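Local atomic coordinates of rhamnose ABC transporter, periplasmic rhamnose-binding protein (Kribbella flavida, PDB entry 4KVF), a protein that probably binds a sugar, perhaps rhamnose, outside the cell membrane and delivers it to an ABC transporter. Residues 34-39 against 292-297; 42-47 against 99-104; 48-53 against 76-81; 302-307 against 318-323. All blocks are in the same frame, centred on the assembly; numbering follows the deposited sequence.

Contact 1: 34-39 against 292-297; sequences APLKEG and GAALKS
At the C-terminal end of helix 281-296, S297 meets the extended N-terminal segment 34-39 that leads into strand 41-45 of the periplasmic-binding-protein fold. The hydroxyl of S297 works both ways: OG donates to A293 O at 2.6 Å and accepts the backbone N-H of K37, with K37 N 3.0 Å from S297 OG in a nearly straight bond (173°). Its chi1 of -50° sets OG beside its own backbone N, and the two donors, S297 N and S297 OG, reach A293 O from opposite faces of the carbonyl plane. A valine in place of S297 would probably leave the K37 N-H without its acceptor and A293 O with one donor fewer. K37 also sends its extended chain alongside the helix end, where NZ donates to K296 O at 3.0 Å, a carbonyl of the last turn; a long, flexible amine suits this exposed position. Next to the hydroxyl, L36 lays CG against A293 CB at 4.0 Å, the small alanine letting the branched leucine come close to the helix. Beyond the contact, K296 forms a salt bridge with D121, L36 also touches Q299, and L295 packs from the helix onto strand 123-127.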
# COMPACT_ATOMS: atom_id res chain seq x y z
N ALA A 34 -15.63 -25.50 3.70
CA ALA A 34 -14.92 -25.87 4.91
C ALA A 34 -15.02 -24.73 5.92
O ALA A 34 -14.85 -23.56 5.56
CB ALA A 34 -13.45 -26.17 4.61
N PRO A 35 -15.30 -25.06 7.19
CA PRO A 35 -15.40 -24.00 8.20
C PRO A 35 -14.04 -23.43 8.59
O PRO A 35 -13.06 -24.17 8.68
CB PRO A 35 -16.03 -24.72 9.40
CG PRO A 35 -15.66 -26.16 9.21
CD PRO A 35 -15.63 -26.39 7.73
N LEU A 36 -13.98 -22.11 8.80
CA LEU A 36 -12.76 -21.50 9.32
C LEU A 36 -12.51 -22.08 10.70
O LEU A 36 -13.41 -22.10 11.55
CB LEU A 36 -12.92 -19.97 9.38
CG LEU A 36 -11.87 -19.06 8.72
CD1 LEU A 36 -11.42 -19.59 7.38
CD2 LEU A 36 -12.45 -17.67 8.54
N LYS A 37 -11.29 -22.57 10.92
CA LYS A 37 -10.90 -23.17 12.19
C LYS A 37 -10.71 -22.10 13.27
O LYS A 37 -10.19 -21.02 13.00
CB LYS A 37 -9.58 -23.94 12.05
CG LYS A 37 -9.62 -25.17 11.15
CD LYS A 37 -8.20 -25.72 10.98
CE LYS A 37 -8.11 -26.83 9.94
NZ LYS A 37 -6.69 -27.27 9.73
N GLU A 38 -11.12 -22.43 14.50
CA GLU A 38 -10.84 -21.57 15.65
C GLU A 38 -9.47 -21.91 16.24
O GLU A 38 -8.92 -22.98 15.98
CB GLU A 38 -11.91 -21.75 16.73
CG GLU A 38 -13.28 -21.26 16.32
CD GLU A 38 -14.35 -21.55 17.36
OE1 GLU A 38 -14.13 -22.42 18.23
OE2 GLU A 38 -15.42 -20.91 17.30
N GLY A 39 -8.92 -20.99 17.03
CA GLY A 39 -7.69 -21.25 17.75
C GLY A 39 -6.42 -21.23 16.91
O GLY A 39 -5.37 -21.70 17.36
N GLY A 292 -4.96 -16.13 5.44
CA GLY A 292 -4.16 -17.14 6.11
C GLY A 292 -5.05 -18.20 6.74
O GLY A 292 -4.80 -19.40 6.64
N ALA A 293 -6.11 -17.75 7.39
CA ALA A 293 -7.06 -18.67 8.02
C ALA A 293 -7.77 -19.53 6.99
O ALA A 293 -8.00 -20.72 7.23
CB ALA A 293 -8.07 -17.91 8.87
N ALA A 294 -8.12 -18.93 5.85
CA ALA A 294 -8.78 -19.67 4.78
C ALA A 294 -7.85 -20.73 4.25
O ALA A 294 -8.29 -21.84 3.97
CB ALA A 294 -9.21 -18.74 3.64
N LEU A 295 -6.57 -20.40 4.12
CA LEU A 295 -5.58 -21.38 3.66
C LEU A 295 -5.45 -22.55 4.64
O LEU A 295 -5.48 -23.72 4.25
CB LEU A 295 -4.22 -20.71 3.45
CG LEU A 295 -4.14 -19.84 2.20
CD1 LEU A 295 -2.99 -18.87 2.32
CD2 LEU A 295 -3.95 -20.72 0.96
N LYS A 296 -5.30 -22.21 5.91
CA LYS A 296 -5.10 -23.22 6.96
C LYS A 296 -6.33 -24.09 7.18
O LYS A 296 -6.22 -25.26 7.57
CB LYS A 296 -4.67 -22.55 8.27
CG LYS A 296 -4.22 -23.51 9.37
CD LYS A 296 -3.00 -24.32 8.94
CE LYS A 296 -2.59 -25.30 10.03
NZ LYS A 296 -1.60 -26.29 9.53
N SER A 297 -7.50 -23.53 6.92
CA SER A 297 -8.76 -24.26 7.08
C SER A 297 -9.15 -25.06 5.84
O SER A 297 -10.17 -25.76 5.84
CB SER A 297 -9.88 -23.28 7.46
OG SER A 297 -9.47 -22.46 8.54

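Contact 2: 42-47 against 99-104; sequences IAYLPK and VIVVAA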
# COMPACT_ATOMS: atom_id res chain seq x y z
N ILE A 42 -1.72 -17.07 14.61
CA ILE A 42 -1.37 -16.26 13.45
C ILE A 42 -0.38 -15.18 13.87
O ILE A 42 -0.69 -14.35 14.74
CB ILE A 42 -2.64 -15.64 12.83
CG1 ILE A 42 -3.63 -16.75 12.43
CG2 ILE A 42 -2.27 -14.78 11.62
CD1 ILE A 42 -4.95 -16.25 11.81
N ALA A 43 0.81 -15.20 13.29
CA ALA A 43 1.87 -14.29 13.72
C ALA A 43 2.20 -13.31 12.60
O ALA A 43 2.19 -13.68 11.44
CB ALA A 43 3.11 -15.07 14.10
N TYR A 44 2.50 -12.06 12.98
CA TYR A 44 2.82 -11.00 12.03
C TYR A 44 4.28 -10.58 12.16
O TYR A 44 4.78 -10.36 13.27
CB TYR A 44 1.93 -9.78 12.28
CG TYR A 44 0.55 -9.98 11.73
CD1 TYR A 44 -0.36 -10.81 12.36
CD2 TYR A 44 0.16 -9.36 10.55
CE1 TYR A 44 -1.63 -11.02 11.85
CE2 TYR A 44 -1.10 -9.57 10.03
CZ TYR A 44 -1.99 -10.40 10.68
OH TYR A 44 -3.25 -10.58 10.15
N LEU A 45 4.94 -10.46 11.02
CA LEU A 45 6.34 -10.03 10.94
C LEU A 45 6.42 -8.91 9.91
O LEU A 45 6.68 -9.16 8.72
CB LEU A 45 7.25 -11.19 10.51
CG LEU A 45 8.75 -10.92 10.25
CD1 LEU A 45 9.37 -10.12 11.38
CD2 LEU A 45 9.48 -12.25 10.08
N PRO A 46 6.21 -7.67 10.37
CA PRO A 46 6.33 -6.52 9.48
C PRO A 46 7.80 -6.23 9.18
O PRO A 46 8.68 -6.89 9.73
CB PRO A 46 5.71 -5.39 10.30
CG PRO A 46 6.05 -5.76 11.72
CD PRO A 46 6.00 -7.27 11.78
N LYS A 47 8.07 -5.25 8.31
CA LYS A 47 9.44 -4.86 8.02
C LYS A 47 10.14 -4.25 9.24
O LYS A 47 11.30 -4.56 9.51
CB LYS A 47 9.48 -3.88 6.84
CG LYS A 47 8.91 -4.48 5.57
CD LYS A 47 9.25 -3.63 4.36
CE LYS A 47 9.20 -4.47 3.10
NZ LYS A 47 9.36 -3.63 1.88
N VAL A 99 -0.03 -19.82 10.87
CA VAL A 99 0.08 -18.88 9.76
C VAL A 99 1.16 -17.86 10.09
O VAL A 99 1.19 -17.31 11.20
CB VAL A 99 -1.24 -18.11 9.54
CG1 VAL A 99 -1.10 -17.12 8.37
CG2 VAL A 99 -2.40 -19.08 9.31
N ILE A 100 2.06 -17.62 9.14
CA ILE A 100 3.03 -16.54 9.24
C ILE A 100 2.67 -15.48 8.21
O ILE A 100 2.59 -15.76 7.02
CB ILE A 100 4.49 -17.01 9.01
CG1 ILE A 100 4.93 -17.99 10.10
CG2 ILE A 100 5.45 -15.80 9.00
CD1 ILE A 100 6.32 -18.61 9.86
N VAL A 101 2.43 -14.26 8.68
CA VAL A 101 2.14 -13.13 7.82
C VAL A 101 3.36 -12.21 7.82
O VAL A 101 3.71 -11.62 8.85
CB VAL A 101 0.91 -12.36 8.33
CG1 VAL A 101 0.58 -11.21 7.39
CG2 VAL A 101 -0.26 -13.31 8.44
N VAL A 102 4.01 -12.08 6.67
CA VAL A 102 5.32 -11.44 6.65
C VAL A 102 5.48 -10.43 5.50
O VAL A 102 5.08 -10.69 4.36
CB VAL A 102 6.45 -12.51 6.59
CG1 VAL A 102 6.22 -13.48 5.43
CG2 VAL A 102 7.83 -11.86 6.51
N ALA A 103 6.08 -9.29 5.80
CA ALA A 103 6.42 -8.31 4.77
C ALA A 103 7.89 -8.52 4.46
O ALA A 103 8.75 -8.09 5.22
CB ALA A 103 6.17 -6.89 5.26
N ALA A 104 8.17 -9.19 3.35
CA ALA A 104 9.55 -9.56 3.01
C ALA A 104 10.42 -8.39 2.57
O ALA A 104 10.10 -7.68 1.62
CB ALA A 104 9.54 -10.67 1.93
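V101 lies against one face of the Y44 ring where strands 42-45 and 99-102 run side by side in parallel, their axes 4.7 Å apart and turned by 19°. Its CB sits over that face, 4.0 Å from the centroid and 18° off the normal, a CH-pi contact displaced toward the rim. The CG1 methyl goes further along the same ring, V101 CG1 reaching Y44 CE2 at 3.5 Å. The Y44 ring comes over its neighbour because chi1 of -77° swings CG beside the backbone N. The other methyl, V101 CG2, fits against I42 CG2, and I42 in turn rests CG1 on V99 CB, so beta-branched residues make a close-set ridge on this face of the sheet. On the face of A43, L45 and V102, the leucine lies beside the valine, L45 CD2 to V102 CG2 at 4.0 Å, and A43 is small where L92 of helix 85-94 comes in. Past the strands, the A103 methyl CB nestles against K47 CG at 3.7 Å, while K47 NZ goes on to S129.

The backbones are joined by four bonds in the parallel ladder: A43 N to V99 O, V101 N to A43 O, L45 N to V101 O and A103 N to L45 O. V101 N lies 2.8 Å from A43 O, nearly straight at the hydrogen. Y44 OH is satisfied by G285 O, so its polar end is paired although the ring is buried. The chemistry is thus divided: peptide groups satisfy one another within the sheet, while the side chains offer helices 52-67 and 85-94 an almost wholly apolar surface.

Contact 3: 48-53 against 76-81; sequences QLNNPY and GPNDAS
L49 and P77 supply the backbone bond that ties segment 48-53 to segment 76-81: L49 N donates to P77 O at 3.0 Å, with an angle of 172° at the hydrogen. Proline has no N-H of its own to give, but its carbonyl is as good an acceptor as any.

The van der Waals contact belongs to the same leucine. Its CG lies beside the backbone N (chi1 -74°), which carries L49 CD1 over the G76 backbone to 3.2 Å from G76 O. Glycine suits the place twice over: a beta carbon there would press on L49 CG, and the backbone angles of G76 would jam it against the preceding carbonyl. The P77 ring turns to Y88 of helix 85-94.

Polar side chains gather at the outer edge. The side chains of N50 and N78 cross at about a right angle, and their amide planes are 31° apart, with N50 OD1 2.9 Å from N78 ND2. N78 OD1 accepts D79 N at 2.7 Å, although the donor stands well to the side of the C=O direction. The same oxygen, N78 OD1, lies 2.9 Å from L49 O, two acceptors close together, an approach that is probably unfavourable in itself. Q48 stretches its extended chain across so that OE1 comes to 3.4 Å from D79 CA.

Along segment 48-53, N51 caps the helix that follows, OD1 taking T54 N, with P52 in the first turn, where its missing N-H costs little. Both loops follow neighbouring parallel strands, 41-45 and 71-74, and lead into helices 52-67 and 85-94: beta-alpha connections of the parallel alpha/beta sheet in a periplasmic-binding-protein lobe.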
# COMPACT_ATOMS: atom_id res chain seq x y z
N GLN A 48 9.43 -3.39 9.96
CA GLN A 48 9.95 -2.80 11.19
C GLN A 48 8.84 -2.60 12.22
O GLN A 48 7.77 -2.07 11.89
CB GLN A 48 10.63 -1.45 10.92
CG GLN A 48 12.03 -1.55 10.33
CD GLN A 48 12.85 -0.28 10.54
OE1 GLN A 48 12.66 0.45 11.51
NE2 GLN A 48 13.79 -0.02 9.62
N LEU A 49 9.10 -3.02 13.45
CA LEU A 49 8.16 -2.78 14.55
C LEU A 49 8.21 -1.31 14.98
O LEU A 49 9.20 -0.62 14.74
CB LEU A 49 8.50 -3.66 15.76
CG LEU A 49 8.15 -5.15 15.65
CD1 LEU A 49 8.42 -5.89 16.96
CD2 LEU A 49 6.70 -5.26 15.25
N ASN A 50 7.13 -0.85 15.60
CA ASN A 50 7.11 0.43 16.31
C ASN A 50 7.24 1.71 15.47
O ASN A 50 8.05 2.59 15.78
CB ASN A 50 8.13 0.42 17.46
CG ASN A 50 7.80 -0.62 18.51
OD1 ASN A 50 8.62 -1.49 18.83
ND2 ASN A 50 6.58 -0.55 19.05
N ASN A 51 6.44 1.79 14.41
CA ASN A 51 6.16 3.05 13.73
C ASN A 51 4.65 3.12 13.51
O ASN A 51 4.01 2.08 13.42
CB ASN A 51 6.93 3.15 12.41
CG ASN A 51 6.57 2.06 11.44
OD1 ASN A 51 5.55 2.14 10.75
ND2 ASN A 51 7.41 1.04 11.36
N PRO A 52 4.08 4.34 13.43
CA PRO A 52 2.62 4.48 13.42
C PRO A 52 1.93 3.71 12.29
O PRO A 52 0.91 3.07 12.54
CB PRO A 52 2.41 6.00 13.25
CG PRO A 52 3.64 6.61 13.80
CD PRO A 52 4.76 5.65 13.45
N TYR A 53 2.49 3.76 11.09
CA TYR A 53 1.92 3.04 9.95
C TYR A 53 1.86 1.54 10.24
O TYR A 53 0.81 0.91 10.08
CB TYR A 53 2.74 3.32 8.68
CG TYR A 53 2.29 2.56 7.45
CD1 TYR A 53 2.75 1.28 7.21
CD2 TYR A 53 1.42 3.13 6.53
CE1 TYR A 53 2.35 0.57 6.09
CE2 TYR A 53 1.02 2.42 5.40
CZ TYR A 53 1.49 1.14 5.19
OH TYR A 53 1.10 0.42 4.08
N GLY A 76 9.34 -8.93 15.38
CA GLY A 76 10.08 -8.20 14.37
C GLY A 76 11.21 -7.34 14.90
O GLY A 76 11.29 -7.06 16.10
N PRO A 77 12.11 -6.93 13.99
CA PRO A 77 13.27 -6.12 14.36
C PRO A 77 12.81 -4.71 14.67
O PRO A 77 11.75 -4.32 14.19
CB PRO A 77 14.12 -6.13 13.08
CG PRO A 77 13.11 -6.21 11.99
CD PRO A 77 11.99 -7.10 12.53
N ASN A 78 13.55 -3.96 15.47
CA ASN A 78 13.21 -2.55 15.61
C ASN A 78 14.19 -1.66 14.84
O ASN A 78 15.12 -2.15 14.19
CB ASN A 78 13.08 -2.12 17.07
CG ASN A 78 11.97 -1.10 17.28
OD1 ASN A 78 11.62 -0.36 16.36
ND2 ASN A 78 11.42 -1.06 18.49
N ASP A 79 13.93 -0.36 14.91
CA ASP A 79 14.71 0.67 14.23
C ASP A 79 16.21 0.40 14.28
O ASP A 79 16.87 0.31 13.24
CB ASP A 79 14.40 2.02 14.87
CG ASP A 79 14.69 3.18 13.95
OD1 ASP A 79 15.54 3.04 13.05
OD2 ASP A 79 14.06 4.25 14.13
N ALA A 80 16.73 0.25 15.49
CA ALA A 80 18.14 -0.04 15.67
C ALA A 80 18.36 -1.50 16.03
O ALA A 80 19.06 -1.83 17.00
CB ALA A 80 18.75 0.87 16.70
N SER A 81 17.75 -2.38 15.24
CA SER A 81 18.08 -3.80 15.25
C SER A 81 18.83 -4.10 13.96
O SER A 81 18.61 -3.45 12.94
CB SER A 81 16.82 -4.66 15.33
OG SER A 81 17.14 -6.04 15.27

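Contact 4: 302-307 against 318-323; sequences GAQGEK and VGAAGE
V318 sits in the bend of segment 302-307 and is held by its backbone on both sides: G305 N donates to V318 O at 2.8 Å (175° at the hydrogen), and V318 N donates to E306 O, also at 2.8 Å. Between these bonds lies the side chain, V318 CB 3.5 Å from A303 O, CG1 against the carbonyls of A303 and G302, and CG2 against that of E306. An alanine here would probably keep both backbone bonds but open a gap beside the G302 and E306 carbonyls where the two methyls now lie. Q304 runs along the neighbouring backbone; its CB meets G319 O, and with CG anti to the backbone N (chi1 -176°) the extended chain carries Q304 OE1 to 3.5 Å from A320 CB.

The bend itself is a type II beta turn from A303 to E306, with glycine, G305, in the third position, where the turn takes positive phi (96°), easily adopted by glycine. One buttress of the turn is the E306 carboxylate, whose OE1 takes G302 N at 3.0 Å on its syn side, A303 N weakly, and T301 N. Between the two segments a water donates to G302 O and G319 O and accepts G322 N. G322 is suited to its positive phi, and its backbone bonds onward to F139 of strand 138-141, while A321 O takes R136.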
# COMPACT_ATOMS: atom_id res chain seq x y z
N GLY A 302 -4.62 -20.95 -2.81
CA GLY A 302 -3.83 -19.90 -3.43
C GLY A 302 -3.84 -19.99 -4.95
O GLY A 302 -3.11 -19.26 -5.62
N ALA A 303 -4.67 -20.88 -5.49
CA ALA A 303 -4.81 -21.01 -6.94
C ALA A 303 -5.67 -19.86 -7.45
O ALA A 303 -6.59 -19.43 -6.77
CB ALA A 303 -5.44 -22.34 -7.29
N GLN A 304 -5.36 -19.37 -8.65
CA GLN A 304 -6.10 -18.23 -9.22
C GLN A 304 -7.58 -18.59 -9.44
O GLN A 304 -7.90 -19.68 -9.90
CB GLN A 304 -5.47 -17.78 -10.55
CG GLN A 304 -6.12 -16.55 -11.16
CD GLN A 304 -5.47 -16.14 -12.47
OE1 GLN A 304 -4.36 -16.56 -12.78
NE2 GLN A 304 -6.17 -15.32 -13.25
N GLY A 305 -8.47 -17.66 -9.09
CA GLY A 305 -9.89 -17.84 -9.29
C GLY A 305 -10.64 -18.35 -8.08
O GLY A 305 -11.88 -18.35 -8.07
N GLU A 306 -9.91 -18.82 -7.07
CA GLU A 306 -10.51 -19.28 -5.82
C GLU A 306 -11.08 -18.09 -5.06
O GLU A 306 -10.51 -16.99 -5.11
CB GLU A 306 -9.46 -20.00 -4.96
CG GLU A 306 -9.05 -21.35 -5.51
CD GLU A 306 -8.03 -22.05 -4.64
OE1 GLU A 306 -7.37 -21.35 -3.84
OE2 GLU A 306 -7.90 -23.29 -4.74
N LYS A 307 -12.20 -18.30 -4.38
CA LYS A 307 -12.87 -17.22 -3.65
C LYS A 307 -12.95 -17.53 -2.17
O LYS A 307 -13.07 -18.69 -1.78
CB LYS A 307 -14.28 -16.98 -4.20
CG LYS A 307 -14.34 -16.54 -5.67
CD LYS A 307 -15.77 -16.24 -6.15
CE LYS A 307 -16.57 -17.53 -6.39
NZ LYS A 307 -17.90 -17.27 -7.02
N VAL A 318 -8.83 -14.85 -5.56
CA VAL A 318 -7.38 -14.92 -5.68
C VAL A 318 -6.98 -14.66 -7.12
O VAL A 318 -7.59 -15.20 -8.05
CB VAL A 318 -6.85 -16.31 -5.25
CG1 VAL A 318 -5.36 -16.38 -5.36
CG2 VAL A 318 -7.29 -16.64 -3.82
N GLY A 319 -5.97 -13.81 -7.32
CA GLY A 319 -5.51 -13.51 -8.67
C GLY A 319 -4.35 -14.40 -9.09
O GLY A 319 -4.08 -15.43 -8.47
N ALA A 320 -3.64 -14.00 -10.15
CA ALA A 320 -2.51 -14.78 -10.62
C ALA A 320 -1.42 -14.90 -9.55
O ALA A 320 -1.18 -13.95 -8.78
CB ALA A 320 -1.94 -14.17 -11.89
N ALA A 321 -0.79 -16.07 -9.48
CA ALA A 321 0.35 -16.31 -8.59
C ALA A 321 0.05 -16.07 -7.11
O ALA A 321 0.94 -15.71 -6.34
CB ALA A 321 1.57 -15.49 -9.02
N GLY A 322 -1.20 -16.27 -6.71
CA GLY A 322 -1.56 -16.15 -5.31
C GLY A 322 -1.70 -14.73 -4.80
O GLY A 322 -1.82 -14.51 -3.60
N GLU A 323 -1.72 -13.76 -5.71
CA GLU A 323 -1.89 -12.37 -5.31
C GLU A 323 -3.34 -12.07 -5.01
O GLU A 323 -4.23 -12.38 -5.82
CB GLU A 323 -1.39 -11.41 -6.41
CG GLU A 323 -1.67 -9.97 -6.09
CD GLU A 323 -1.07 -9.01 -7.09
OE1 GLU A 323 -1.73 -8.72 -8.11
OE2 GLU A 323 0.07 -8.56 -6.88
O HOH W 1 -2.81 -18.13 -7.95

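All four contacts belong to the lobe built on the six-stranded parallel sheet, none to the lobe of the four-stranded sheet. Contact 2 joins two strands of it, 41-45 and 99-102. Contact 3 joins the loops that follow strand 41-45 and its sheet neighbour 71-74, its centre about 13 Å from that of contact 2, with K47 O and L45 CD1 touching P77 and G76. The centre of contact 1 lies about 17 Å from that of contact 2, just before strand 41-45, where G292 and K296 rest on V99. Along the chain, contact 1 spans contacts 2 and 3; contact 4 follows, touching contact 1 through L295 and G302, and leads into the edge strand 323-325. Segments from the beginning and end of the chain therefore complete one lobe.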